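Local coordinates for protein lactococcus lactis MG1363 DpsA (Lactococcus lactis, PDB 1ZS3) that probably binds DNA and protects the cell under oxidative stress as a Dps protein that assembles into a shell of twelve subunits, at residues E14-K17 and A18-H22; N37-I40 and E41-R44; I133-A136 and N137-E140. One frame throughout, in Å; residues are numbered along the deposited sequence.

From the N terminus the chain first runs through helix 5-23, which carries contact 1 at the surface, then turns into helix 27-51, where contact 2 lies buried near the centre of the subunit. Contact 3 comes much later, where helix 111-138 ends. Each contact joins successive turns of a single helix, closing no long loop. They stand in series along the chain, none nested in or crossing another. Contacts 1 and 3 have centres 19 Å apart, and contact 2 lies 24 Å and 25 Å from them, centre to centre. Together they illustrate one local spacing in three settings: an outlying N-terminal helix, the core of the helix bundle, and a helix end.

Contact 1. Residues E14-K17 and A18-H22; sequences ELDK and AEIDH
The amide N of A18 donates to E14 O at 2.7 Å, a bent bond, one of a run of i to i+4 backbone bonds that continues to H22 N and A18 O. At I20 N and D16 O the bond is straighter, 171° at the hydrogen, and lies in the carbonyl plane. K17 and D21 are joined twice. D21 N reaches K17 O at 3.1 Å, and, through the side chains, K17 NZ makes a salt bridge to D21 OD2 at 3.0 Å, meeting the syn lone pair. The lysine gets there by bending late in its chain, at chi3 (102°) and chi4 (73°), which brings the ammonium back to the OD2 side of the carboxylate. Were D21 an alanine, the K17 ammonium would probably lose its mate and its long chain be left freer to swing. Farther along, the H22 ring meets Y96, while E14 OE2 bonds to Y108 OH of a second subunit. The segment belongs to helix 5-23, the N-terminal helix of the kind required for DNA binding in the lactococcal Dps proteins. Pairing K17 with D21 is likely to offset the charge of K17 while tying successive turns together.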
loop_
_atom_site.group_PDB
_atom_site.type_symbol
_atom_site.label_atom_id
_atom_site.label_comp_id
_atom_site.label_asym_id
_atom_site.label_seq_id
_atom_site.Cartn_x
_atom_site.Cartn_y
_atom_site.Cartn_z
ATOM N N GLU A 14 1.769 -9.705 47.466
ATOM C CA GLU A 14 2.327 -8.844 46.428
ATOM C C GLU A 14 2.816 -7.567 47.070
ATOM O O GLU A 14 3.947 -7.173 46.826
ATOM C CB GLU A 14 1.258 -8.533 45.380
ATOM C CG GLU A 14 1.637 -7.486 44.328
ATOM C CD GLU A 14 0.456 -6.670 43.814
ATOM O OE1 GLU A 14 0.535 -5.427 43.894
ATOM O OE2 GLU A 14 -0.528 -7.269 43.323
ATOM N N LEU A 15 1.938 -6.951 47.876
ATOM C CA LEU A 15 2.259 -5.740 48.677
ATOM C C LEU A 15 3.413 -5.911 49.669
ATOM O O LEU A 15 4.138 -4.949 49.947
ATOM C CB LEU A 15 1.044 -5.325 49.489
ATOM C CG LEU A 15 0.063 -4.429 48.739
ATOM C CD1 LEU A 15 -1.289 -4.449 49.471
ATOM C CD2 LEU A 15 0.608 -2.995 48.547
ATOM N N ASP A 16 3.555 -7.127 50.178
ATOM C CA ASP A 16 4.623 -7.478 51.086
ATOM C C ASP A 16 5.905 -7.489 50.258
ATOM O O ASP A 16 6.824 -6.735 50.541
ATOM C CB ASP A 16 4.330 -8.857 51.717
ATOM C CG ASP A 16 4.814 -8.957 53.152
ATOM O OD1 ASP A 16 5.790 -9.721 53.410
ATOM O OD2 ASP A 16 4.264 -8.318 54.097
ATOM N N LYS A 17 5.903 -8.321 49.217
ATOM C CA LYS A 17 7.013 -8.482 48.310
ATOM C C LYS A 17 7.410 -7.171 47.639
ATOM O O LYS A 17 8.587 -6.963 47.326
ATOM C CB LYS A 17 6.695 -9.553 47.236
ATOM C CG LYS A 17 7.916 -10.333 46.704
ATOM C CD LYS A 17 7.542 -11.179 45.492
ATOM C CE LYS A 17 7.995 -10.507 44.223
ATOM N NZ LYS A 17 9.478 -10.610 44.102
ATOM N N ALA A 18 6.421 -6.308 47.393
ATOM C CA ALA A 18 6.674 -4.992 46.775
ATOM C C ALA A 18 7.508 -4.106 47.685
ATOM O O ALA A 18 8.537 -3.594 47.255
ATOM C CB ALA A 18 5.381 -4.304 46.420
ATOM N N GLU A 19 7.112 -3.993 48.962
ATOM C CA GLU A 19 7.865 -3.208 49.922
ATOM C C GLU A 19 9.310 -3.668 50.035
ATOM O O GLU A 19 10.189 -2.836 49.995
ATOM C CB GLU A 19 7.203 -3.176 51.295
ATOM C CG GLU A 19 7.731 -2.023 52.175
ATOM C CD GLU A 19 7.111 -1.985 53.577
ATOM O OE1 GLU A 19 5.865 -1.870 53.661
ATOM O OE2 GLU A 19 7.858 -2.104 54.583
ATOM N N ILE A 20 9.531 -4.983 50.177
ATOM C CA ILE A 20 10.877 -5.571 50.266
ATOM C C ILE A 20 11.690 -5.134 49.068
ATOM O O ILE A 20 12.767 -4.551 49.264
ATOM C CB ILE A 20 10.801 -7.126 50.356
ATOM C CG1 ILE A 20 10.226 -7.583 51.718
ATOM C CG2 ILE A 20 12.150 -7.785 50.069
ATOM C CD1 ILE A 20 9.290 -8.834 51.660
ATOM N N ASP A 21 11.182 -5.412 47.867
ATOM C CA ASP A 21 11.864 -5.083 46.605
ATOM C C ASP A 21 12.228 -3.568 46.447
ATOM O O ASP A 21 13.308 -3.235 45.935
ATOM C CB ASP A 21 10.974 -5.578 45.412
ATOM C CG ASP A 21 10.929 -7.115 45.271
ATOM O OD1 ASP A 21 11.706 -7.817 45.961
ATOM O OD2 ASP A 21 10.126 -7.701 44.513
ATOM N N HIS A 22 11.334 -2.686 46.909
ATOM C CA HIS A 22 11.568 -1.255 46.848
ATOM C C HIS A 22 12.783 -0.781 47.641
ATOM O O HIS A 22 13.273 0.323 47.374
ATOM C CB HIS A 22 10.297 -0.390 47.202
ATOM C CG HIS A 22 9.460 -0.220 46.003
ATOM N ND1 HIS A 22 10.038 0.329 44.850
ATOM C CD2 HIS A 22 8.206 -0.638 45.705
ATOM C CE1 HIS A 22 9.148 0.324 43.910
ATOM N NE2 HIS A 22 8.025 -0.277 44.384
#

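Contact 2. Residues N37-I40 and E41-R44; sequences NLFI and ENIR
F39 sets its ring alongside the amide of N42, the two side chains pointing the same way with their planes 88° apart. Both sit on helix 27-51 of the four-helix bundle that Dps proteins share with ferritin, and here three residues of spacing bring them to one side of the helix. The touch is made by ring atom CE2 against N42 OD1 at 3.9 Å, from an oblique direction. N42 carries its CG anti to the backbone N (chi1 178°), which brings the amide up beside the ring. One residue farther on, I43 offers CG1 to F39 CD2 at 4.4 Å, a loose apolar contact that continues the same side. The ring is also stacked on F93 and meets F72 edge to face, while I43 of a second subunit packs against it; N42 and I43 in turn reach F39 of that subunit. This patch therefore also takes part in a subunit interface.

The ends of N37, E41 and R44 lead to partners outside the segments: N37 OD1 accepts from K98 N, E41 OE2 from Q125 NE2, and R44 NH2 bonds to S117 OG, with F118 forming a cation-pi contact to the guanidinium. In this wholly buried setting the E41 and R44 bonds link helix 27-51 to helix 111-138, and that of N37 ties it to the loop at K98. The helical backbone itself is held by E41 N to N37 O at 2.9 Å and N42 N to L38 O at 3.0 Å, and R44 N closes on I40 O at 3.0 Å.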
loop_
_atom_site.group_PDB
_atom_site.type_symbol
_atom_site.label_atom_id
_atom_site.label_comp_id
_atom_site.label_asym_id
_atom_site.label_seq_id
_atom_site.Cartn_x
_atom_site.Cartn_y
_atom_site.Cartn_z
ATOM N N ASN A 37 5.435 7.352 35.999
ATOM C CA ASN A 37 5.812 8.564 35.301
ATOM C C ASN A 37 5.286 8.591 33.861
ATOM O O ASN A 37 4.792 9.618 33.404
ATOM C CB ASN A 37 7.337 8.772 35.329
ATOM C CG ASN A 37 7.847 9.229 36.706
ATOM O OD1 ASN A 37 7.059 9.464 37.612
ATOM N ND2 ASN A 37 9.170 9.314 36.866
ATOM N N LEU A 38 5.371 7.470 33.145
ATOM C CA LEU A 38 4.915 7.380 31.770
ATOM C C LEU A 38 3.460 7.777 31.690
ATOM O O LEU A 38 3.091 8.561 30.831
ATOM C CB LEU A 38 5.110 5.983 31.195
ATOM C CG LEU A 38 6.552 5.661 30.827
ATOM C CD1 LEU A 38 6.602 4.214 30.457
ATOM C CD2 LEU A 38 7.076 6.571 29.705
ATOM N N PHE A 39 2.639 7.225 32.578
ATOM C CA PHE A 39 1.208 7.433 32.486
ATOM C C PHE A 39 0.789 8.798 32.926
ATOM O O PHE A 39 -0.191 9.332 32.390
ATOM C CB PHE A 39 0.435 6.372 33.240
ATOM C CG PHE A 39 -0.751 5.912 32.498
ATOM C CD1 PHE A 39 -0.736 4.731 31.792
ATOM C CD2 PHE A 39 -1.856 6.705 32.431
ATOM C CE1 PHE A 39 -1.831 4.328 31.092
ATOM C CE2 PHE A 39 -2.965 6.313 31.712
ATOM C CZ PHE A 39 -2.951 5.119 31.048
ATOM N N ILE A 40 1.509 9.411 33.865
ATOM C CA ILE A 40 1.076 10.715 34.331
ATOM C C ILE A 40 1.506 11.729 33.300
ATOM O O ILE A 40 0.749 12.636 33.028
ATOM C CB ILE A 40 1.576 11.005 35.818
ATOM C CG1 ILE A 40 0.402 10.907 36.778
ATOM C CG2 ILE A 40 2.178 12.367 35.967
ATOM C CD1 ILE A 40 -0.255 9.566 36.776
ATOM N N GLU A 41 2.699 11.583 32.731
ATOM C CA GLU A 41 3.084 12.360 31.549
ATOM C C GLU A 41 2.049 12.219 30.441
ATOM O O GLU A 41 1.662 13.201 29.884
ATOM C CB GLU A 41 4.426 11.914 31.011
ATOM C CG GLU A 41 5.110 13.029 30.273
ATOM C CD GLU A 41 5.810 14.002 31.179
ATOM O OE1 GLU A 41 5.356 15.164 31.253
ATOM O OE2 GLU A 41 6.808 13.594 31.811
ATOM N N ASN A 42 1.595 11.021 30.134
ATOM C CA ASN A 42 0.537 10.823 29.164
ATOM C C ASN A 42 -0.626 11.790 29.339
ATOM O O ASN A 42 -1.134 12.372 28.372
ATOM C CB ASN A 42 0.043 9.365 29.199
ATOM C CG ASN A 42 -1.096 9.111 28.253
ATOM O OD1 ASN A 42 -2.088 8.503 28.620
ATOM N ND2 ASN A 42 -0.943 9.557 27.025
ATOM N N ILE A 43 -1.058 11.951 30.574
ATOM C CA ILE A 43 -2.211 12.799 30.892
ATOM C C ILE A 43 -1.816 14.258 30.719
ATOM O O ILE A 43 -2.555 15.075 30.190
ATOM C CB ILE A 43 -2.716 12.532 32.334
ATOM C CG1 ILE A 43 -2.796 11.016 32.589
ATOM C CG2 ILE A 43 -4.020 13.287 32.580
ATOM C CD1 ILE A 43 -4.161 10.483 32.949
ATOM N N ARG A 44 -0.620 14.576 31.139
ATOM C CA ARG A 44 -0.097 15.919 31.033
ATOM C C ARG A 44 0.048 16.349 29.595
ATOM O O ARG A 44 -0.174 17.515 29.279
ATOM C CB ARG A 44 1.261 15.995 31.759
ATOM C CG ARG A 44 1.192 16.402 33.239
ATOM C CD ARG A 44 1.446 17.879 33.449
ATOM N NE ARG A 44 2.866 18.190 33.237
ATOM C CZ ARG A 44 3.335 19.307 32.677
ATOM N NH1 ARG A 44 2.534 20.285 32.236
ATOM N NH2 ARG A 44 4.647 19.423 32.557
#

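Contact 3. Residues I133-A136 and N137-E140; sequences IKLA and NKEE
Residues I133-A136 are regular helix, and the helix runs on into the second segment before E140 turns the chain out with a positive phi of 52°. The ending is a Schellman motif: that positive phi and two bonds back into the last turn. It closes helix 111-138 of the Dps bundle just before helix 142-165. Leading up to it, N137 N donates to I133 O at 3.1 Å in the carbonyl plane, K138 N to K134 O at 3.3 Å, and E139 N to L135 O at 2.9 Å, the last nearly along the C=O axis. Of the bonds of the motif, E140 N to N137 O at 3.1 Å is weak.

L135 and K138, three residues apart, touch through carbon, CD2 of the leucine lying 4.3 Å from CD of the lysine, so the lysine's aliphatic part does the work while its charged end leads away. Around them L135 packs on P25 and on A27 and M30 of helix 27-51, A136 rests on A145 and I133 on V148 and Y152 of helix 142-165, and I133 also meets F142 of a third subunit.

Charges at this end find partners beyond the helix. Across subunit boundaries, E140 OE1 pairs with K134 NZ of a fourth subunit in a salt bridge, and K134 here makes a long, weak ion pair with E140 of the third, a head-to-tail pattern consistent with a ring of copies. E139 extends its chain past CG (chi2 176°), its CG running 3.6 Å from L135 O; at the far end OE2 pairs with K141 NZ and OE1 accepts from the backbone N of A27, where helix 27-51 begins.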
loop_
_atom_site.group_PDB
_atom_site.type_symbol
_atom_site.label_atom_id
_atom_site.label_comp_id
_atom_site.label_asym_id
_atom_site.label_seq_id
_atom_site.Cartn_x
_atom_site.Cartn_y
_atom_site.Cartn_z
ATOM N N ILE A 133 18.066 0.751 33.795
ATOM C CA ILE A 133 18.920 0.126 32.812
ATOM C C ILE A 133 19.950 -0.640 33.552
ATOM O O ILE A 133 20.101 -1.823 33.297
ATOM C CB ILE A 133 19.564 1.159 31.894
ATOM C CG1 ILE A 133 18.466 1.763 31.009
ATOM C CG2 ILE A 133 20.753 0.559 31.104
ATOM C CD1 ILE A 133 18.877 2.992 30.295
ATOM N N LYS A 134 20.682 0.039 34.447
ATOM C CA LYS A 134 21.800 -0.568 35.167
ATOM C C LYS A 134 21.356 -1.788 35.984
ATOM O O LYS A 134 22.062 -2.793 36.015
ATOM C CB LYS A 134 22.484 0.441 36.089
ATOM C CG LYS A 134 23.191 1.618 35.400
ATOM C CD LYS A 134 23.865 2.513 36.447
ATOM C CE LYS A 134 24.355 3.853 35.890
ATOM N NZ LYS A 134 23.934 5.036 36.776
ATOM N N LEU A 135 20.197 -1.713 36.641
ATOM C CA LEU A 135 19.677 -2.813 37.461
ATOM C C LEU A 135 19.317 -3.956 36.563
ATOM O O LEU A 135 19.621 -5.106 36.879
ATOM C CB LEU A 135 18.451 -2.407 38.315
ATOM C CG LEU A 135 18.712 -1.363 39.429
ATOM C CD1 LEU A 135 17.489 -1.152 40.323
ATOM C CD2 LEU A 135 19.964 -1.692 40.266
ATOM N N ALA A 136 18.736 -3.662 35.404
ATOM C CA ALA A 136 18.251 -4.704 34.520
ATOM C C ALA A 136 19.420 -5.533 34.011
ATOM O O ALA A 136 19.294 -6.749 33.858
ATOM C CB ALA A 136 17.460 -4.096 33.365
ATOM N N ASN A 137 20.567 -4.892 33.791
ATOM C CA ASN A 137 21.728 -5.594 33.298
ATOM C C ASN A 137 22.337 -6.492 34.361
ATOM O O ASN A 137 22.788 -7.607 34.031
ATOM C CB ASN A 137 22.788 -4.658 32.693
ATOM C CG ASN A 137 22.370 -4.133 31.281
ATOM O OD1 ASN A 137 22.362 -2.934 31.053
ATOM N ND2 ASN A 137 21.990 -5.041 30.374
ATOM N N LYS A 138 22.383 -6.016 35.623
ATOM C CA LYS A 138 22.845 -6.797 36.806
ATOM C C LYS A 138 21.967 -8.000 36.937
ATOM O O LYS A 138 22.453 -9.104 37.119
ATOM C CB LYS A 138 22.711 -5.984 38.105
ATOM C CG LYS A 138 23.933 -5.103 38.487
ATOM C CD LYS A 138 23.510 -3.963 39.450
ATOM C CE LYS A 138 24.597 -2.858 39.595
ATOM N NZ LYS A 138 24.626 -2.216 40.987
ATOM N N GLU A 139 20.679 -7.772 36.858
ATOM C CA GLU A 139 19.726 -8.863 37.058
ATOM C C GLU A 139 19.722 -9.848 35.876
ATOM O O GLU A 139 19.031 -10.865 35.961
ATOM C CB GLU A 139 18.319 -8.296 37.345
ATOM C CG GLU A 139 18.204 -7.778 38.776
ATOM C CD GLU A 139 16.892 -7.113 39.118
ATOM O OE1 GLU A 139 16.979 -6.174 39.942
ATOM O OE2 GLU A 139 15.789 -7.503 38.615
ATOM N N GLU A 140 20.459 -9.527 34.818
ATOM C CA GLU A 140 20.426 -10.287 33.556
ATOM C C GLU A 140 18.995 -10.484 33.019
ATOM O O GLU A 140 18.622 -11.572 32.573
ATOM C CB GLU A 140 21.080 -11.668 33.717
ATOM C CG GLU A 140 22.515 -11.635 34.190
ATOM C CD GLU A 140 23.020 -13.052 34.459
ATOM O OE1 GLU A 140 22.234 -14.025 34.264
ATOM O OE2 GLU A 140 24.177 -13.214 34.894
#